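Local coordinates for protein superoxide dismutase (Anaplasma phagocytophilum, PDB 3JS4) that probably catalyses the dismutation of superoxide radicals to molecular oxygen and hydrogen peroxide by cycling the oxidation state of a bound iron ion, at residues 148-153 with 165-170; 141-146 with 199-204; 125-130 with 160-165. All blocks are in the same frame, centred on the assembly; numbering follows the deposited sequence.

In the fold
Starting from the N terminus, the chain supplies the first side of all three contacts before it returns to close any of them. Helix 118-128 opens contact 3, the end of helix 131-144 opens contact 2, and strand 149-156 opens contact 1. Strand 161-168 then closes contact 3 with its first half and contact 1 with its second; V165 belongs to both. Contact 2 closes last, when helix 200-211 comes back to the end of helix 131-144. Contact 1 therefore lies wholly within the span of contact 2, while contact 3 crosses both. Together they tie the three-stranded sheet and its flanking helices into the C-terminal domain of an iron/manganese superoxide dismutase.

Contact 1 of 3, residues 148-153 with 165-170; sequences SGWVWL and VSTANA
W152 and T167 form the tight part of this antiparallel beta hairpin pairing. The indole nitrogen NE1 of W152 gives a hydrogen bond of 2.9 Å to OG1 of T167, nearly straight at 169° and in the plane of the ring. T167 presents its hydroxyl from a position between backbone N and carbonyl carbon (chi1 58°), and the same OG1 is also bonded to the carbonyl oxygen of D171, which helps fix its orientation. Backbone bonds flank this point: W150 and T167 exchange a pair, W150 N to T167 O at 3.0 Å and T167 N to W150 O at 2.9 Å, and W152 does the same with V165. G149 brings its CA within 3.2 Å of T167 O, a close CH...O approach.

At the open end N169 N still bonds S148 O at 2.9 Å, nearly straight at the hydrogen though from above the carbonyl plane; the loose part is the exposed N169 side chain, OD1 3.6 Å from S148 CB. Toward the turn, partly exposed V165 adds a lighter touch, CG2 to W152 CB at 4.1 Å.

W150 packs against the iron ligands H101, edge-to-face, and D186, so the hairpin helps wall the metal site. Helix 89-106 covers this face through N100 and Y104; V151 and S166 lie under helix 131-144, and strand 179-186 flanks strand 149-156 on the side away from strand 161-168.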
ATOM      1  N   SER A 148       5.050  12.918   2.784  1.00  6.07           N
ATOM      2  CA  SER A 148       4.201  11.744   3.026  1.00  5.92           C
ATOM      3  C   SER A 148       3.922  11.005   1.721  1.00  5.98           C
ATOM      4  O   SER A 148       3.810  11.636   0.670  1.00  5.89           O
ATOM      5  CB  SER A 148       2.851  12.197   3.628  1.00  5.24           C
ATOM      6  OG  SER A 148       3.029  13.046   4.765  1.00  4.69           O
ATOM      7  N   GLY A 149       3.774   9.681   1.793  1.00  6.31           N
ATOM      8  CA  GLY A 149       3.407   8.898   0.615  1.00  6.43           C
ATOM      9  C   GLY A 149       3.564   7.399   0.727  1.00  6.22           C
ATOM     10  O   GLY A 149       3.559   6.845   1.835  1.00  6.16           O
ATOM     11  N   TRP A 150       3.710   6.751  -0.434  1.00  6.12           N
ATOM     12  CA  TRP A 150       3.651   5.300  -0.554  1.00  6.24           C
ATOM     13  C   TRP A 150       4.664   4.815  -1.607  1.00  7.13           C
ATOM     14  O   TRP A 150       4.879   5.475  -2.632  1.00  6.37           O
ATOM     15  CB  TRP A 150       2.244   4.855  -1.004  1.00  5.75           C
ATOM     16  CG  TRP A 150       1.171   5.264  -0.051  1.00  7.31           C
ATOM     17  CD1 TRP A 150       0.531   6.471  -0.007  1.00  5.97           C
ATOM     18  CD2 TRP A 150       0.634   4.480   1.042  1.00  6.06           C
ATOM     19  NE1 TRP A 150      -0.384   6.485   1.032  1.00  6.78           N
ATOM     20  CE2 TRP A 150      -0.340   5.282   1.693  1.00  6.32           C
ATOM     21  CE3 TRP A 150       0.861   3.180   1.508  1.00  4.73           C
ATOM     22  CZ2 TRP A 150      -1.084   4.825   2.813  1.00  4.57           C
ATOM     23  CZ3 TRP A 150       0.110   2.722   2.612  1.00  4.58           C
ATOM     24  CH2 TRP A 150      -0.827   3.555   3.258  1.00  3.73           C
ATOM     25  N   VAL A 151       5.234   3.637  -1.371  1.00  7.23           N
ATOM     26  CA  VAL A 151       6.059   2.949  -2.369  1.00  7.81           C
ATOM     27  C   VAL A 151       5.293   1.716  -2.870  1.00  7.55           C
ATOM     28  O   VAL A 151       4.718   0.962  -2.072  1.00  7.92           O
ATOM     29  CB  VAL A 151       7.411   2.575  -1.752  1.00  7.74           C
ATOM     30  CG1 VAL A 151       8.300   1.783  -2.712  1.00  7.95           C
ATOM     31  CG2 VAL A 151       8.107   3.848  -1.288  1.00  8.69           C
ATOM     32  N   TRP A 152       5.248   1.549  -4.188  1.00  7.54           N
ATOM     33  CA  TRP A 152       4.526   0.435  -4.809  1.00  7.16           C
ATOM     34  C   TRP A 152       5.436  -0.463  -5.651  1.00  7.16           C
ATOM     35  O   TRP A 152       6.230   0.034  -6.467  1.00  7.35           O
ATOM     36  CB  TRP A 152       3.399   0.963  -5.719  1.00  6.96           C
ATOM     37  CG  TRP A 152       2.531   1.985  -5.047  1.00  6.12           C
ATOM     38  CD1 TRP A 152       2.790   3.313  -4.903  1.00  6.01           C
ATOM     39  CD2 TRP A 152       1.279   1.745  -4.383  1.00  6.72           C
ATOM     40  NE1 TRP A 152       1.779   3.921  -4.194  1.00  6.37           N
ATOM     41  CE2 TRP A 152       0.840   2.985  -3.861  1.00  7.05           C
ATOM     42  CE3 TRP A 152       0.489   0.604  -4.183  1.00  7.26           C
ATOM     43  CZ2 TRP A 152      -0.374   3.128  -3.169  1.00  7.11           C
ATOM     44  CZ3 TRP A 152      -0.730   0.749  -3.467  1.00  5.71           C
ATOM     45  CH2 TRP A 152      -1.132   1.995  -2.978  1.00  5.95           C
ATOM     46  N   LEU A 153       5.274  -1.776  -5.491  1.00  6.97           N
ATOM     47  CA  LEU A 153       5.698  -2.733  -6.509  1.00  7.23           C
ATOM     48  C   LEU A 153       4.502  -2.908  -7.442  1.00  7.27           C
ATOM     49  O   LEU A 153       3.390  -3.218  -6.994  1.00  7.27           O
ATOM     50  CB  LEU A 153       6.112  -4.090  -5.900  1.00  7.11           C
ATOM     51  CG  LEU A 153       6.524  -5.198  -6.880  1.00  7.52           C
ATOM     52  CD1 LEU A 153       7.698  -4.722  -7.777  1.00  5.41           C
ATOM     53  CD2 LEU A 153       6.893  -6.517  -6.158  1.00  7.70           C
ATOM     54  N   VAL A 165       7.404   2.246  -8.154  1.00  7.72           N
ATOM     55  CA  VAL A 165       7.085   3.674  -8.249  1.00  8.69           C
ATOM     56  C   VAL A 165       6.666   4.204  -6.876  1.00  8.42           C
ATOM     57  O   VAL A 165       6.207   3.444  -6.045  1.00  9.21           O
ATOM     58  CB  VAL A 165       5.953   3.992  -9.286  1.00  8.40           C
ATOM     59  CG1 VAL A 165       6.356   3.561 -10.714  1.00  9.71           C
ATOM     60  CG2 VAL A 165       4.610   3.329  -8.900  1.00  8.52           C
ATOM     61  N   SER A 166       6.791   5.507  -6.642  1.00  8.11           N
ATOM     62  CA  SER A 166       6.234   6.077  -5.423  1.00  8.28           C
ATOM     63  C   SER A 166       5.135   7.102  -5.725  1.00  8.80           C
ATOM     64  O   SER A 166       5.046   7.659  -6.843  1.00  7.94           O
ATOM     65  CB  SER A 166       7.323   6.668  -4.526  1.00  8.58           C
ATOM     66  OG  SER A 166       8.082   7.652  -5.214  1.00  9.74           O
ATOM     67  N   THR A 167       4.266   7.300  -4.743  1.00  8.13           N
ATOM     68  CA  THR A 167       3.242   8.323  -4.849  1.00  7.99           C
ATOM     69  C   THR A 167       3.251   9.251  -3.628  1.00  7.78           C
ATOM     70  O   THR A 167       3.715   8.879  -2.538  1.00  6.03           O
ATOM     71  CB  THR A 167       1.859   7.699  -4.999  1.00  8.02           C
ATOM     72  OG1 THR A 167       1.596   6.846  -3.868  1.00  7.34           O
ATOM     73  CG2 THR A 167       1.774   6.885  -6.317  1.00  6.77           C
ATOM     74  N   ALA A 168       2.735  10.457  -3.843  1.00  7.66           N
ATOM     75  CA  ALA A 168       2.565  11.445  -2.774  1.00  7.85           C
ATOM     76  C   ALA A 168       1.228  11.261  -2.051  1.00  7.30           C
ATOM     77  O   ALA A 168       0.217  10.949  -2.670  1.00  6.91           O
ATOM     78  CB  ALA A 168       2.664  12.886  -3.359  1.00  7.40           C
ATOM     79  N   ASN A 169       1.247  11.484  -0.734  1.00  6.73           N
ATOM     80  CA  ASN A 169       0.040  11.644   0.075  1.00  6.70           C
ATOM     81  C   ASN A 169      -0.896  10.448  -0.070  1.00  6.84           C
ATOM     82  O   ASN A 169      -0.534   9.363   0.391  1.00  7.04           O
ATOM     83  CB  ASN A 169      -0.609  12.999  -0.212  1.00  6.01           C
ATOM     84  CG  ASN A 169       0.325  14.159   0.114  1.00  8.27           C
ATOM     85  OD1 ASN A 169       1.186  14.056   1.004  1.00  7.76           O
ATOM     86  ND2 ASN A 169       0.158  15.259  -0.589  1.00  7.69           N
ATOM     87  N   ALA A 170      -2.034  10.608  -0.757  1.00  5.80           N
ATOM     88  CA  ALA A 170      -2.964   9.483  -0.942  1.00  6.06           C
ATOM     89  C   ALA A 170      -3.012   8.872  -2.358  1.00  6.13           C
ATOM     90  O   ALA A 170      -3.791   7.934  -2.595  1.00  6.19           O
ATOM     91  CB  ALA A 170      -4.402   9.869  -0.491  1.00  5.29           C
TER

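Contact 2 of 3, residues 141-146 with 199-204; sequences SGLGQF and LRKKYI
R200 reaches across to the end of helix 131-144 and puts a single nitrogen, NH1, onto two backbone carbonyls. The bonds are NH1 to G142 O at 2.9 Å and NH1 to Q145 O at 2.8 Å, the second being the straighter (165° at the hydrogen against 150°). Both oxygens lie close to the guanidinium plane, at its edge. The side chain leaves its helix with CG opposite the backbone N (chi1 -176°), runs extended through CD, and bends once at chi3, which brings the NH1 edge of the group up to the two carbonyl oxygens. Further hydrogen bonds, NE to the Y192 hydroxyl and NH2 to the G147 carbonyl oxygen, pin the guanidinium against rotation.

The apolar contact sits beside this polar one. L143 turns its CD2 methyl into the angle between I204 and K201, 3.7 Å from I204 CD1 and 3.9 Å from K201 CB. I204 CD1 also comes to 3.8 Å from the CA of G142, where the absence of a side chain lets the methyl in against the backbone. L143 CD2 also lies 3.7 Å from the backbone N of K201; of the K201 side chain the aliphatic part does the touching, and the amine makes a salt bridge with D205.

Carbonyls at the C-terminal end of a helix carry partial negative charge, which would probably stabilise the positive charge of R200; the arginine supplies a donor to G142 O, in the helix's last turn, and to Q145 O just past it.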
ATOM      1  N   SER A 141      13.511   4.243  -3.890  1.00  9.45           N
ATOM      2  CA  SER A 141      12.207   4.841  -4.119  1.00 10.56           C
ATOM      3  C   SER A 141      11.622   5.341  -2.788  1.00 10.15           C
ATOM      4  O   SER A 141      11.064   6.436  -2.716  1.00 10.45           O
ATOM      5  CB  SER A 141      11.277   3.856  -4.813  1.00 10.03           C
ATOM      6  OG  SER A 141       9.961   4.374  -4.906  1.00 12.56           O
ATOM      7  N   GLY A 142      11.798   4.564  -1.731  1.00 10.03           N
ATOM      8  CA  GLY A 142      11.262   4.969  -0.437  1.00 10.14           C
ATOM      9  C   GLY A 142      11.945   6.196   0.138  1.00 10.41           C
ATOM     10  O   GLY A 142      11.289   7.052   0.710  1.00 10.73           O
ATOM     11  N   LEU A 143      13.264   6.278  -0.010  1.00 10.32           N
ATOM     12  CA  LEU A 143      14.031   7.403   0.547  1.00 10.26           C
ATOM     13  C   LEU A 143      13.864   8.640  -0.350  1.00 10.59           C
ATOM     14  O   LEU A 143      14.117   9.776   0.083  1.00 10.80           O
ATOM     15  CB  LEU A 143      15.515   7.023   0.723  1.00 10.21           C
ATOM     16  CG  LEU A 143      15.816   5.823   1.628  1.00 10.75           C
ATOM     17  CD1 LEU A 143      17.289   5.370   1.583  1.00 11.39           C
ATOM     18  CD2 LEU A 143      15.388   6.130   3.064  1.00 11.20           C
ATOM     19  N   GLY A 144      13.420   8.397  -1.586  1.00  9.69           N
ATOM     20  CA  GLY A 144      13.242   9.431  -2.595  1.00  9.50           C
ATOM     21  C   GLY A 144      11.900  10.153  -2.550  1.00  8.97           C
ATOM     22  O   GLY A 144      11.771  11.228  -3.114  1.00  7.72           O
ATOM     23  N   GLN A 145      10.902   9.561  -1.882  1.00  8.81           N
ATOM     24  CA  GLN A 145       9.584  10.188  -1.748  1.00  8.08           C
ATOM     25  C   GLN A 145       9.586  11.213  -0.611  1.00  8.08           C
ATOM     26  O   GLN A 145       9.500  10.858   0.587  1.00  7.76           O
ATOM     27  CB  GLN A 145       8.486   9.136  -1.501  1.00  8.69           C
ATOM     28  CG  GLN A 145       7.055   9.737  -1.505  1.00  8.18           C
ATOM     29  CD  GLN A 145       6.765  10.567  -2.766  1.00  8.45           C
ATOM     30  OE1 GLN A 145       6.856  10.071  -3.897  1.00  8.65           O
ATOM     31  NE2 GLN A 145       6.416  11.830  -2.572  1.00  5.94           N
ATOM     32  N   PHE A 146       9.644  12.481  -0.986  1.00  7.47           N
ATOM     33  CA  PHE A 146       9.805  13.552  -0.014  1.00  7.65           C
ATOM     34  C   PHE A 146       8.441  13.874   0.605  1.00  7.36           C
ATOM     35  O   PHE A 146       7.435  13.993  -0.113  1.00  7.36           O
ATOM     36  CB  PHE A 146      10.447  14.749  -0.729  1.00  7.07           C
ATOM     37  CG  PHE A 146      10.660  15.976   0.136  1.00  7.78           C
ATOM     38  CD1 PHE A 146      11.543  15.955   1.217  1.00  6.78           C
ATOM     39  CD2 PHE A 146      10.020  17.179  -0.183  1.00  7.28           C
ATOM     40  CE1 PHE A 146      11.758  17.107   1.998  1.00  7.62           C
ATOM     41  CE2 PHE A 146      10.229  18.336   0.588  1.00  8.40           C
ATOM     42  CZ  PHE A 146      11.098  18.296   1.684  1.00  6.82           C
ATOM     43  N   LEU A 199      14.624   7.566  11.221  1.00  9.67           N
ATOM     44  CA  LEU A 199      15.414   6.640  10.388  1.00  9.78           C
ATOM     45  C   LEU A 199      14.542   5.810   9.431  1.00  9.35           C
ATOM     46  O   LEU A 199      14.351   4.594   9.627  1.00  9.17           O
ATOM     47  CB  LEU A 199      16.333   5.735  11.252  1.00  9.86           C
ATOM     48  CG  LEU A 199      17.160   6.435  12.364  1.00 12.13           C
ATOM     49  CD1 LEU A 199      18.025   5.470  13.209  1.00 14.45           C
ATOM     50  CD2 LEU A 199      18.040   7.539  11.793  1.00 14.23           C
ATOM     51  N   ARG A 200      14.037   6.460   8.381  1.00  9.31           N
ATOM     52  CA  ARG A 200      13.181   5.790   7.412  1.00  9.81           C
ATOM     53  C   ARG A 200      13.899   4.595   6.772  1.00 10.27           C
ATOM     54  O   ARG A 200      13.290   3.547   6.553  1.00  9.73           O
ATOM     55  CB  ARG A 200      12.664   6.756   6.335  1.00 10.10           C
ATOM     56  CG  ARG A 200      11.686   6.103   5.365  1.00  9.98           C
ATOM     57  CD  ARG A 200      11.276   7.010   4.221  1.00 10.28           C
ATOM     58  NE  ARG A 200      10.434   8.122   4.666  1.00 10.61           N
ATOM     59  CZ  ARG A 200       9.914   9.025   3.843  1.00 10.32           C
ATOM     60  NH1 ARG A 200      10.135   8.917   2.537  1.00  9.75           N
ATOM     61  NH2 ARG A 200       9.153  10.010   4.318  1.00  7.53           N
ATOM     62  N   LYS A 201      15.193   4.741   6.504  1.00 10.46           N
ATOM     63  CA  LYS A 201      15.957   3.629   5.930  1.00 11.00           C
ATOM     64  C   LYS A 201      15.912   2.381   6.804  1.00 10.73           C
ATOM     65  O   LYS A 201      15.790   1.289   6.275  1.00 10.37           O
ATOM     66  CB  LYS A 201      17.416   3.991   5.638  1.00 11.95           C
ATOM     67  CG  LYS A 201      18.098   2.921   4.758  1.00 13.72           C
ATOM     68  CD  LYS A 201      19.523   3.253   4.411  1.00 18.44           C
ATOM     69  CE  LYS A 201      20.093   2.237   3.394  1.00 18.81           C
ATOM     70  NZ  LYS A 201      20.073   0.831   3.948  1.00 19.93           N
ATOM     71  N   LYS A 202      16.026   2.542   8.125  1.00  9.80           N
ATOM     72  CA  LYS A 202      15.951   1.383   9.017  1.00 10.14           C
ATOM     73  C   LYS A 202      14.634   0.649   8.844  1.00  8.57           C
ATOM     74  O   LYS A 202      14.618  -0.562   8.738  1.00  7.37           O
ATOM     75  CB  LYS A 202      16.165   1.755  10.492  1.00 10.58           C
ATOM     76  CG  LYS A 202      17.266   0.946  11.089  1.00 15.36           C
ATOM     77  CD  LYS A 202      17.372   1.095  12.604  1.00 21.71           C
ATOM     78  CE  LYS A 202      18.022  -0.148  13.197  1.00 25.18           C
ATOM     79  NZ  LYS A 202      18.212  -0.042  14.681  1.00 27.74           N
ATOM     80  N   TYR A 203      13.537   1.402   8.788  1.00  7.46           N
ATOM     81  CA  TYR A 203      12.203   0.831   8.536  1.00  7.39           C
ATOM     82  C   TYR A 203      12.090   0.173   7.153  1.00  7.10           C
ATOM     83  O   TYR A 203      11.478  -0.885   7.020  1.00  6.90           O
ATOM     84  CB  TYR A 203      11.124   1.920   8.684  1.00  7.42           C
ATOM     85  CG  TYR A 203       9.792   1.653   7.999  1.00  6.99           C
ATOM     86  CD1 TYR A 203       8.880   0.733   8.523  1.00  9.14           C
ATOM     87  CD2 TYR A 203       9.406   2.391   6.893  1.00  8.15           C
ATOM     88  CE1 TYR A 203       7.638   0.512   7.905  1.00  9.66           C
ATOM     89  CE2 TYR A 203       8.185   2.180   6.271  1.00 10.28           C
ATOM     90  CZ  TYR A 203       7.294   1.252   6.791  1.00 10.64           C
ATOM     91  OH  TYR A 203       6.063   1.048   6.180  1.00 12.12           O
ATOM     92  N   ILE A 204      12.657   0.801   6.126  1.00  7.00           N
ATOM     93  CA  ILE A 204      12.634   0.196   4.777  1.00  7.83           C
ATOM     94  C   ILE A 204      13.428  -1.131   4.761  1.00  7.80           C
ATOM     95  O   ILE A 204      12.994  -2.120   4.155  1.00  7.73           O
ATOM     96  CB  ILE A 204      13.151   1.164   3.672  1.00  7.58           C
ATOM     97  CG1 ILE A 204      12.255   2.406   3.593  1.00  8.69           C
ATOM     98  CG2 ILE A 204      13.146   0.461   2.295  1.00  7.39           C
ATOM     99  CD1 ILE A 204      12.816   3.523   2.733  1.00  6.12           C
TER

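Contact 3 of 3, residues 125-130 with 160-165; sequences EHSFGS and KALKVV
S127 OG takes part in two hydrogen bonds: it accepts one from L162 N at 2.9 Å, bent to 146° at the hydrogen, and is also bonded to the M123 carbonyl oxygen one turn back in its own helix. The serine hydroxyl thus pairs the last turn of helix 118-128 with strand 161-168, an edge strand of the three-stranded antiparallel sheet in the C-terminal alpha/beta domain. That strand begins at a G1 beta bulge, where K160 and A161 both face D156. At the bulge itself, the A161 methyl, CB, lies 3.5 Å from S127 OG.

F128 carries the apolar half. Its side chain crosses those of L162 and V164 at about a right angle, with CE2 3.7 Å from L162 CB and CE1 3.9 Å from V164 CG2. CG lies opposite the carbonyl carbon (chi1 -54°), which sends the ring toward the strand, and its far edge faces the backbone at K163. F134 meets the ring from helix 131-144, a helix that V164 also touches. G129 ends helix 118-128 with positive phi, and S130 then caps helix 131-144 by bonding its OG to G133 N.

H126 contributes less: its ring edge is turned to the K160 carbonyl oxygen.

A water closes the polar side. It donates to S127 O at 2.6 Å and to L162 O at 2.9 Å, and it accepts from K163, whose chain folds back to bring NZ within 3.2 Å of the water oxygen.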
ATOM      1  N   GLU A 125      14.288 -10.930 -11.845  1.00 17.68           N
ATOM      2  CA  GLU A 125      15.580 -10.828 -12.527  1.00 17.60           C
ATOM      3  C   GLU A 125      15.504 -10.059 -13.831  1.00 17.48           C
ATOM      4  O   GLU A 125      16.349  -9.205 -14.095  1.00 17.63           O
ATOM      5  CB  GLU A 125      16.182 -12.223 -12.749  1.00 17.74           C
ATOM      6  CG  GLU A 125      17.232 -12.572 -11.714  1.00 19.71           C
ATOM      7  CD  GLU A 125      17.384 -14.065 -11.457  1.00 21.90           C
ATOM      8  OE1 GLU A 125      17.282 -14.870 -12.407  1.00 22.86           O
ATOM      9  OE2 GLU A 125      17.630 -14.428 -10.292  1.00 23.55           O
ATOM     10  N   HIS A 126      14.497 -10.380 -14.642  1.00 17.18           N
ATOM     11  CA  HIS A 126      14.188  -9.654 -15.869  1.00 17.04           C
ATOM     12  C   HIS A 126      13.960  -8.159 -15.635  1.00 16.55           C
ATOM     13  O   HIS A 126      14.499  -7.335 -16.370  1.00 15.98           O
ATOM     14  CB  HIS A 126      12.963 -10.280 -16.558  1.00 17.49           C
ATOM     15  CG  HIS A 126      12.396  -9.455 -17.676  1.00 19.39           C
ATOM     16  ND1 HIS A 126      13.096  -9.180 -18.831  1.00 20.17           N
ATOM     17  CD2 HIS A 126      11.186  -8.862 -17.819  1.00 20.46           C
ATOM     18  CE1 HIS A 126      12.349  -8.443 -19.633  1.00 20.85           C
ATOM     19  NE2 HIS A 126      11.185  -8.235 -19.041  1.00 21.71           N
ATOM     20  N   SER A 127      13.184  -7.817 -14.602  1.00 15.88           N
ATOM     21  CA  SER A 127      12.784  -6.426 -14.369  1.00 15.78           C
ATOM     22  C   SER A 127      13.840  -5.581 -13.652  1.00 15.41           C
ATOM     23  O   SER A 127      13.974  -4.392 -13.948  1.00 15.44           O
ATOM     24  CB  SER A 127      11.444  -6.337 -13.616  1.00 15.69           C
ATOM     25  OG  SER A 127      10.459  -7.208 -14.169  1.00 16.90           O
ATOM     26  N   PHE A 128      14.577  -6.183 -12.713  1.00 14.61           N
ATOM     27  CA  PHE A 128      15.541  -5.439 -11.896  1.00 14.30           C
ATOM     28  C   PHE A 128      16.988  -5.926 -11.956  1.00 14.69           C
ATOM     29  O   PHE A 128      17.817  -5.459 -11.166  1.00 15.22           O
ATOM     30  CB  PHE A 128      15.094  -5.434 -10.421  1.00 14.11           C
ATOM     31  CG  PHE A 128      13.706  -4.931 -10.215  1.00 12.61           C
ATOM     32  CD1 PHE A 128      13.429  -3.569 -10.277  1.00 12.20           C
ATOM     33  CD2 PHE A 128      12.667  -5.816  -9.971  1.00 12.64           C
ATOM     34  CE1 PHE A 128      12.124  -3.089 -10.091  1.00 11.32           C
ATOM     35  CE2 PHE A 128      11.364  -5.356  -9.784  1.00 11.40           C
ATOM     36  CZ  PHE A 128      11.090  -3.983  -9.859  1.00 11.26           C
ATOM     37  N   GLY A 129      17.296  -6.868 -12.845  1.00 14.58           N
ATOM     38  CA  GLY A 129      18.652  -7.417 -12.941  1.00 14.79           C
ATOM     39  C   GLY A 129      18.897  -8.569 -11.974  1.00 15.01           C
ATOM     40  O   GLY A 129      19.511  -9.574 -12.350  1.00 14.22           O
ATOM     41  N   SER A 130      18.415  -8.417 -10.729  1.00 14.89           N
ATOM     42  CA  SER A 130      18.574  -9.422  -9.655  1.00 15.17           C
ATOM     43  C   SER A 130      17.697  -9.081  -8.441  1.00 15.42           C
ATOM     44  O   SER A 130      17.078  -8.014  -8.380  1.00 15.19           O
ATOM     45  CB  SER A 130      20.027  -9.504  -9.191  1.00 15.28           C
ATOM     46  OG  SER A 130      20.405  -8.309  -8.527  1.00 15.29           O
ATOM     47  N   LYS A 160       5.790  -4.632 -19.852  1.00 16.37           N
ATOM     48  CA  LYS A 160       5.743  -6.063 -19.556  1.00 15.84           C
ATOM     49  C   LYS A 160       6.772  -6.462 -18.499  1.00 15.54           C
ATOM     50  O   LYS A 160       7.506  -7.442 -18.661  1.00 15.79           O
ATOM     51  CB  LYS A 160       5.889  -6.916 -20.830  1.00 16.69           C
ATOM     52  CG  LYS A 160       4.569  -7.326 -21.434  1.00 17.71           C
ATOM     53  CD  LYS A 160       4.066  -6.317 -22.439  1.00 20.70           C
ATOM     54  CE  LYS A 160       2.564  -6.433 -22.605  1.00 22.54           C
ATOM     55  NZ  LYS A 160       2.022  -7.674 -21.981  1.00 23.94           N
ATOM     56  N   ALA A 161       6.826  -5.693 -17.413  1.00 13.62           N
ATOM     57  CA  ALA A 161       7.823  -5.914 -16.389  1.00 12.32           C
ATOM     58  C   ALA A 161       7.305  -5.331 -15.091  1.00 11.62           C
ATOM     59  O   ALA A 161       6.375  -4.516 -15.109  1.00 11.19           O
ATOM     60  CB  ALA A 161       9.150  -5.257 -16.785  1.00 12.04           C
ATOM     61  N   LEU A 162       7.880  -5.794 -13.981  1.00 10.85           N
ATOM     62  CA  LEU A 162       7.657  -5.212 -12.674  1.00 10.35           C
ATOM     63  C   LEU A 162       8.395  -3.876 -12.632  1.00 10.28           C
ATOM     64  O   LEU A 162       9.423  -3.703 -13.298  1.00 10.37           O
ATOM     65  CB  LEU A 162       8.174  -6.142 -11.571  1.00 10.55           C
ATOM     66  CG  LEU A 162       7.635  -7.581 -11.529  1.00 10.89           C
ATOM     67  CD1 LEU A 162       8.412  -8.387 -10.489  1.00 11.35           C
ATOM     68  CD2 LEU A 162       6.133  -7.623 -11.193  1.00  9.14           C
ATOM     69  N   LYS A 163       7.833  -2.925 -11.891  1.00  9.58           N
ATOM     70  CA  LYS A 163       8.457  -1.630 -11.656  1.00  9.39           C
ATOM     71  C   LYS A 163       8.247  -1.252 -10.194  1.00  8.79           C
ATOM     72  O   LYS A 163       7.297  -1.719  -9.562  1.00  8.65           O
ATOM     73  CB  LYS A 163       7.807  -0.548 -12.524  1.00  9.51           C
ATOM     74  CG  LYS A 163       7.968  -0.693 -14.049  1.00 10.57           C
ATOM     75  CD  LYS A 163       9.369  -0.435 -14.510  1.00 13.81           C
ATOM     76  CE  LYS A 163       9.531  -0.792 -15.993  1.00 15.65           C
ATOM     77  NZ  LYS A 163      10.925  -0.531 -16.430  1.00 15.82           N
ATOM     78  N   VAL A 164       9.122  -0.398  -9.667  1.00  8.52           N
ATOM     79  CA  VAL A 164       8.851   0.283  -8.399  1.00  7.41           C
ATOM     80  C   VAL A 164       8.530   1.757  -8.684  1.00  7.98           C
ATOM     81  O   VAL A 164       9.284   2.428  -9.412  1.00  7.05           O
ATOM     82  CB  VAL A 164      10.036   0.167  -7.448  1.00  7.44           C
ATOM     83  CG1 VAL A 164       9.754   0.935  -6.143  1.00  7.99           C
ATOM     84  CG2 VAL A 164      10.349  -1.331  -7.137  1.00  6.62           C
ATOM     85  N   VAL A 165       7.404   2.246  -8.154  1.00  7.72           N
ATOM     86  CA  VAL A 165       7.085   3.674  -8.249  1.00  8.69           C
ATOM     87  C   VAL A 165       6.666   4.204  -6.876  1.00  8.42           C
ATOM     88  O   VAL A 165       6.207   3.444  -6.045  1.00  9.21           O
ATOM     89  CB  VAL A 165       5.953   3.992  -9.286  1.00  8.40           C
ATOM     90  CG1 VAL A 165       6.356   3.561 -10.714  1.00  9.71           C
ATOM     91  CG2 VAL A 165       4.610   3.329  -8.900  1.00  8.52           C
TER
HETATM   92  O   HOH W   1      11.871  -3.067 -14.771  1.00 27.37           O